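Long-range contacts in packaging protein UL32 (Human herpesvirus 8 type M, PDB 6XF9), which forms a pentameric ring required for herpesviral packaging and probably takes part in bringing new capsids to nuclear replication compartments: residues 296-302 with 373-377; 315-320 with 366-370. All blocks are in the same frame, centred on the assembly; numbering follows the deposited sequence.

Both contacts belong to one zinc-centred part of a chain that is helical over about half its modelled length. Both segments of contact 2 fall between those of contact 1 in the sequence: 296-302, 315-320, 366-370, 373-377. Helices 297-304 and 308-321 follow each other, and so do helices 360-369 and 371-379. Each contact thus joins one helix of the first pair to one of the second. Their centres lie about 12 Å apart. Contact 1 is buried, about 8 Å from the chain centre; contact 2 lies farther out, at about 19 Å. The zinc ion ties the two helix pairs together, taking three cysteines from contact 1 and His366 from segment 366-370.

Contact 1. Residues 296-302 with 373-377; sequences CLLCECL and CALNA. With ZN (zinc ion), chain P.
Cys296, Cys299 and Cys373 meet at one zinc ion. Each SG lies 2.3 Å from the metal. His366, through ND1, is the fourth ligand. Binding one ion draws the sulfurs of the two segments together: Cys373 SG is 3.7 Å from Cys299 SG. The two cysteines of 296-302 reach the metal by different torsions. Cys296 SG is anti to the backbone N (chi1 172°), whereas Cys299 SG is anti to its carbonyl carbon.

A second shell holds the sulfurs. Asn376 ND2 donates to Cys299 SG at 3.4 Å. The bond is nearly straight, with an N-H...S angle of 175°, and the sulfur lies in the plane of the amide. Asn376 OD1 accepts from His87 N, so both ends of the amide are held and its flip is fixed. Within the other segment, Cys299 N donates to Cys296 SG at 3.5 Å. Cys296 is therefore both a zinc ligand and the N-cap of helix 297-304. These N-H groups would be expected to draw off some of the negative charge on the two sulfurs.

Farther along, the contact becomes apolar. Leu302 turns one methyl to the second helix, and its CD1 lies 3.9 Å from Ala377 N and 4.3 Å from Ala377 CB. Leu302 also packs on His366, beside the metal site. The two short helical segments run nearly parallel, 13° apart, with an axis separation of 10.3 Å. Asp370 OD1 accepts from Cys373 N, at the start of the second helix. The whole is a zinc site of three cysteines and one histidine: a CxxC pair at the start of one helix, completed by a histidine and a cysteine from far along the chain.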
loop_
_atom_site.group_PDB
_atom_site.type_symbol
_atom_site.label_atom_id
_atom_site.label_comp_id
_atom_site.label_asym_id
_atom_site.label_seq_id
_atom_site.Cartn_x
_atom_site.Cartn_y
_atom_site.Cartn_z
ATOM N N CYS D 296 33.258 -19.425 9.642
ATOM C CA CYS D 296 33.078 -20.787 9.174
ATOM C C CYS D 296 34.421 -21.478 9.028
ATOM O O CYS D 296 35.327 -20.955 8.367
ATOM C CB CYS D 296 32.344 -20.787 7.851
ATOM S SG CYS D 296 32.277 -22.411 7.104
ATOM N N LEU D 297 34.567 -22.643 9.665
ATOM C CA LEU D 297 35.869 -23.308 9.636
ATOM C C LEU D 297 36.126 -23.983 8.307
ATOM O O LEU D 297 37.273 -24.035 7.864
ATOM C CB LEU D 297 35.976 -24.357 10.733
ATOM C CG LEU D 297 36.522 -23.872 12.057
ATOM C CD1 LEU D 297 36.263 -24.953 13.098
ATOM C CD2 LEU D 297 37.996 -23.611 11.892
ATOM N N LEU D 298 35.074 -24.484 7.652
ATOM C CA LEU D 298 35.251 -25.136 6.367
ATOM C C LEU D 298 35.629 -24.149 5.275
ATOM O O LEU D 298 36.229 -24.542 4.268
ATOM C CB LEU D 298 33.987 -25.905 5.991
ATOM C CG LEU D 298 33.504 -26.863 7.081
ATOM C CD1 LEU D 298 32.194 -27.504 6.708
ATOM C CD2 LEU D 298 34.554 -27.922 7.264
ATOM N N CYS D 299 35.248 -22.882 5.412
ATOM C CA CYS D 299 35.737 -21.882 4.469
ATOM C C CYS D 299 37.209 -21.585 4.695
ATOM O O CYS D 299 37.924 -21.270 3.741
ATOM C CB CYS D 299 34.921 -20.588 4.566
ATOM S SG CYS D 299 33.277 -20.644 3.769
ATOM N N GLU D 300 37.672 -21.619 5.948
ATOM C CA GLU D 300 39.108 -21.523 6.187
ATOM C C GLU D 300 39.823 -22.665 5.480
ATOM O O GLU D 300 40.817 -22.451 4.782
ATOM C CB GLU D 300 39.401 -21.566 7.689
ATOM C CG GLU D 300 38.635 -20.539 8.502
ATOM C CD GLU D 300 38.892 -19.121 8.073
ATOM O OE1 GLU D 300 40.042 -18.823 7.730
ATOM O OE2 GLU D 300 37.934 -18.310 8.034
ATOM N N CYS D 301 39.276 -23.878 5.580
ATOM C CA CYS D 301 39.902 -25.025 4.942
ATOM C C CYS D 301 39.982 -24.852 3.441
ATOM O O CYS D 301 40.927 -25.336 2.810
ATOM C CB CYS D 301 39.138 -26.299 5.281
ATOM S SG CYS D 301 39.324 -26.716 7.017
ATOM N N LEU D 302 38.970 -24.232 2.838
ATOM C CA LEU D 302 39.009 -24.016 1.397
ATOM C C LEU D 302 40.251 -23.242 0.990
ATOM O O LEU D 302 40.835 -23.510 -0.063
ATOM C CB LEU D 302 37.749 -23.292 0.927
ATOM C CG LEU D 302 36.456 -24.112 0.991
ATOM C CD1 LEU D 302 35.336 -23.314 0.386
ATOM C CD2 LEU D 302 36.595 -25.419 0.241
ATOM N N CYS D 373 29.348 -19.012 1.985
ATOM C CA CYS D 373 30.048 -20.281 1.817
ATOM C C CYS D 373 29.943 -20.778 0.385
ATOM O O CYS D 373 30.877 -21.404 -0.137
ATOM C CB CYS D 373 29.498 -21.318 2.796
ATOM S SG CYS D 373 29.711 -20.835 4.552
ATOM N N ALA D 374 28.778 -20.587 -0.240
ATOM C CA ALA D 374 28.570 -21.010 -1.624
ATOM C C ALA D 374 29.435 -20.213 -2.592
ATOM O O ALA D 374 29.937 -20.758 -3.583
ATOM C CB ALA D 374 27.092 -20.869 -1.989
ATOM N N LEU D 375 29.540 -18.901 -2.381
ATOM C CA LEU D 375 30.388 -18.078 -3.236
ATOM C C LEU D 375 31.838 -18.521 -3.107
ATOM O O LEU D 375 32.528 -18.743 -4.110
ATOM C CB LEU D 375 30.222 -16.615 -2.841
ATOM C CG LEU D 375 30.819 -15.531 -3.723
ATOM C CD1 LEU D 375 30.093 -15.506 -5.030
ATOM C CD2 LEU D 375 30.689 -14.187 -3.046
ATOM N N ASN D 376 32.283 -18.746 -1.864
ATOM C CA ASN D 376 33.652 -19.169 -1.575
ATOM C C ASN D 376 33.992 -20.494 -2.251
ATOM O O ASN D 376 35.078 -20.645 -2.813
ATOM C CB ASN D 376 33.829 -19.286 -0.070
ATOM C CG ASN D 376 34.139 -17.985 0.576
ATOM O OD1 ASN D 376 34.433 -17.002 -0.095
ATOM N ND2 ASN D 376 34.106 -17.966 1.897
ATOM N N ALA D 377 33.090 -21.474 -2.201
ATOM C CA ALA D 377 33.350 -22.714 -2.925
ATOM C C ALA D 377 33.416 -22.495 -4.437
ATOM O O ALA D 377 34.146 -23.215 -5.128
ATOM C CB ALA D 377 32.295 -23.764 -2.585
HETATM ZN ZN ZN P . 31.702 -21.924 4.908
#

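Contact 2. Residues 315-320 with 366-370; sequences LQCEVM and HLFCD. With ZN (zinc ion), chain P.
Phe368 reaches across to helix 308-321 and lies among Gln316, Val319 and Met320. All three approach its ring obliquely, near its outer end. Val319 gives the nearest apolar touch, with CG1 3.5 Å from Phe368 CZ. Met320 SD lies 3.6 Å from Phe368 CE1. This is a Met-aromatic contact, with the sulfur 4.8 Å from the ring centroid and 65° off the ring normal. The Met320 chain bends at chi2 and chi3 as it passes the ring.

Leu367, the residue before Phe368, packs beside it. Its CD1 meets Leu315 CG at 4.2 Å, and the two side chains cross at about a right angle. Its CD2 lies against Gln316 CB. Leu367 CB also lies over one face of the Phe368 ring, offset toward the rim, so the neighbouring residues pack on each other as well as on the opposite helix.

Gln316 touches both Phe368 and Leu367. Its chain is extended (chi2 180°) and runs past Phe368 in the opposite direction. Gln316 CG is 4.0 Å from Phe368 CE1. The amide stands steeply to the ring, with the two planes 78° apart. Its NE2 is 3.6 Å from Leu367 O, and its OE1 has a weak hydrogen bond from Gln313 NE2.

Helix 329-338 packs on helix 308-321, touching Leu315 and Val319. His366, just before Leu367, binds zinc through ND1. The arrangement is mainly apolar packing between two helices, with a Met-aromatic contact. It joins helix 308-321 to Leu367 and Phe368, which follow His366 of the three-cysteine, one-histidine zinc site.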
loop_
_atom_site.group_PDB
_atom_site.type_symbol
_atom_site.label_atom_id
_atom_site.label_comp_id
_atom_site.label_asym_id
_atom_site.label_seq_id
_atom_site.Cartn_x
_atom_site.Cartn_y
_atom_site.Cartn_z
ATOM N N LEU D 315 32.097 -34.846 -0.361
ATOM C CA LEU D 315 31.192 -35.001 0.775
ATOM C C LEU D 315 29.772 -34.571 0.407
ATOM O O LEU D 315 28.795 -35.240 0.773
ATOM C CB LEU D 315 31.713 -34.195 1.961
ATOM C CG LEU D 315 30.872 -34.137 3.240
ATOM C CD1 LEU D 315 30.529 -35.525 3.782
ATOM C CD2 LEU D 315 31.559 -33.278 4.291
ATOM N N GLN D 316 29.637 -33.466 -0.332
ATOM C CA GLN D 316 28.307 -33.036 -0.748
ATOM C C GLN D 316 27.609 -34.120 -1.548
ATOM O O GLN D 316 26.387 -34.278 -1.442
ATOM C CB GLN D 316 28.376 -31.744 -1.555
ATOM C CG GLN D 316 27.001 -31.183 -1.847
ATOM C CD GLN D 316 27.064 -29.909 -2.642
ATOM O OE1 GLN D 316 28.109 -29.563 -3.212
ATOM N NE2 GLN D 316 25.969 -29.143 -2.609
ATOM N N CYS D 317 28.358 -34.817 -2.421
ATOM C CA CYS D 317 27.807 -35.953 -3.165
ATOM C C CYS D 317 27.469 -37.114 -2.234
ATOM O O CYS D 317 26.466 -37.803 -2.439
ATOM C CB CYS D 317 28.774 -36.406 -4.267
ATOM S SG CYS D 317 29.195 -35.088 -5.464
ATOM N N GLU D 318 28.295 -37.363 -1.213
ATOM C CA GLU D 318 27.967 -38.451 -0.301
ATOM C C GLU D 318 26.690 -38.129 0.452
ATOM O O GLU D 318 25.825 -38.997 0.627
ATOM C CB GLU D 318 29.074 -38.701 0.732
ATOM C CG GLU D 318 30.402 -39.321 0.279
ATOM C CD GLU D 318 31.198 -39.893 1.477
ATOM O OE1 GLU D 318 32.338 -39.453 1.751
ATOM O OE2 GLU D 318 30.627 -40.712 2.230
ATOM N N VAL D 319 26.557 -36.876 0.901
ATOM C CA VAL D 319 25.378 -36.468 1.654
ATOM C C VAL D 319 24.121 -36.575 0.787
ATOM O O VAL D 319 23.085 -37.092 1.225
ATOM C CB VAL D 319 25.584 -35.050 2.214
ATOM C CG1 VAL D 319 24.287 -34.536 2.796
ATOM C CG2 VAL D 319 26.705 -35.043 3.249
ATOM N N MET D 320 24.203 -36.129 -0.466
ATOM C CA MET D 320 23.060 -36.203 -1.368
ATOM C C MET D 320 22.769 -37.643 -1.807
ATOM O O MET D 320 21.620 -38.099 -1.758
ATOM C CB MET D 320 23.332 -35.325 -2.584
ATOM C CG MET D 320 23.467 -33.855 -2.267
ATOM S SD MET D 320 22.015 -33.230 -1.416
ATOM C CE MET D 320 21.147 -32.539 -2.840
ATOM N N HIS D 366 27.466 -24.837 5.613
ATOM C CA HIS D 366 28.481 -24.538 4.609
ATOM C C HIS D 366 28.140 -25.123 3.256
ATOM O O HIS D 366 28.301 -24.451 2.239
ATOM C CB HIS D 366 29.854 -25.063 5.069
ATOM C CG HIS D 366 30.917 -24.967 4.018
ATOM N ND1 HIS D 366 31.621 -23.803 3.772
ATOM C CD2 HIS D 366 31.370 -25.881 3.131
ATOM C CE1 HIS D 366 32.468 -24.015 2.781
ATOM N NE2 HIS D 366 32.327 -25.262 2.366
ATOM N N LEU D 367 27.645 -26.356 3.203
ATOM C CA LEU D 367 27.423 -26.983 1.902
ATOM C C LEU D 367 26.069 -26.648 1.294
ATOM O O LEU D 367 25.927 -26.714 0.068
ATOM C CB LEU D 367 27.540 -28.508 2.000
ATOM C CG LEU D 367 28.915 -29.122 2.267
ATOM C CD1 LEU D 367 28.748 -30.598 2.577
ATOM C CD2 LEU D 367 29.831 -28.928 1.090
ATOM N N PHE D 368 25.050 -26.323 2.105
ATOM C CA PHE D 368 23.694 -26.223 1.577
ATOM C C PHE D 368 22.973 -24.919 1.886
ATOM O O PHE D 368 21.966 -24.652 1.231
ATOM C CB PHE D 368 22.823 -27.386 2.094
ATOM C CG PHE D 368 23.391 -28.778 1.825
ATOM C CD1 PHE D 368 23.226 -29.390 0.589
ATOM C CD2 PHE D 368 24.078 -29.474 2.820
ATOM C CE1 PHE D 368 23.742 -30.667 0.338
ATOM C CE2 PHE D 368 24.598 -30.766 2.574
ATOM C CZ PHE D 368 24.427 -31.351 1.333
ATOM N N CYS D 369 23.446 -24.097 2.833
ATOM C CA CYS D 369 22.701 -22.923 3.294
ATOM C C CYS D 369 23.415 -21.592 3.099
ATOM O O CYS D 369 22.874 -20.720 2.411
ATOM C CB CYS D 369 22.322 -23.052 4.774
ATOM S SG CYS D 369 21.278 -24.448 5.052
ATOM N N ASP D 370 24.574 -21.363 3.706
ATOM C CA ASP D 370 25.060 -19.987 3.755
ATOM C C ASP D 370 25.460 -19.524 2.358
ATOM O O ASP D 370 26.134 -20.263 1.640
ATOM C CB ASP D 370 26.222 -19.845 4.715
ATOM C CG ASP D 370 26.585 -18.389 4.958
ATOM O OD1 ASP D 370 27.267 -17.811 4.093
ATOM O OD2 ASP D 370 26.154 -17.798 5.979
HETATM ZN ZN ZN P . 31.702 -21.924 4.908
#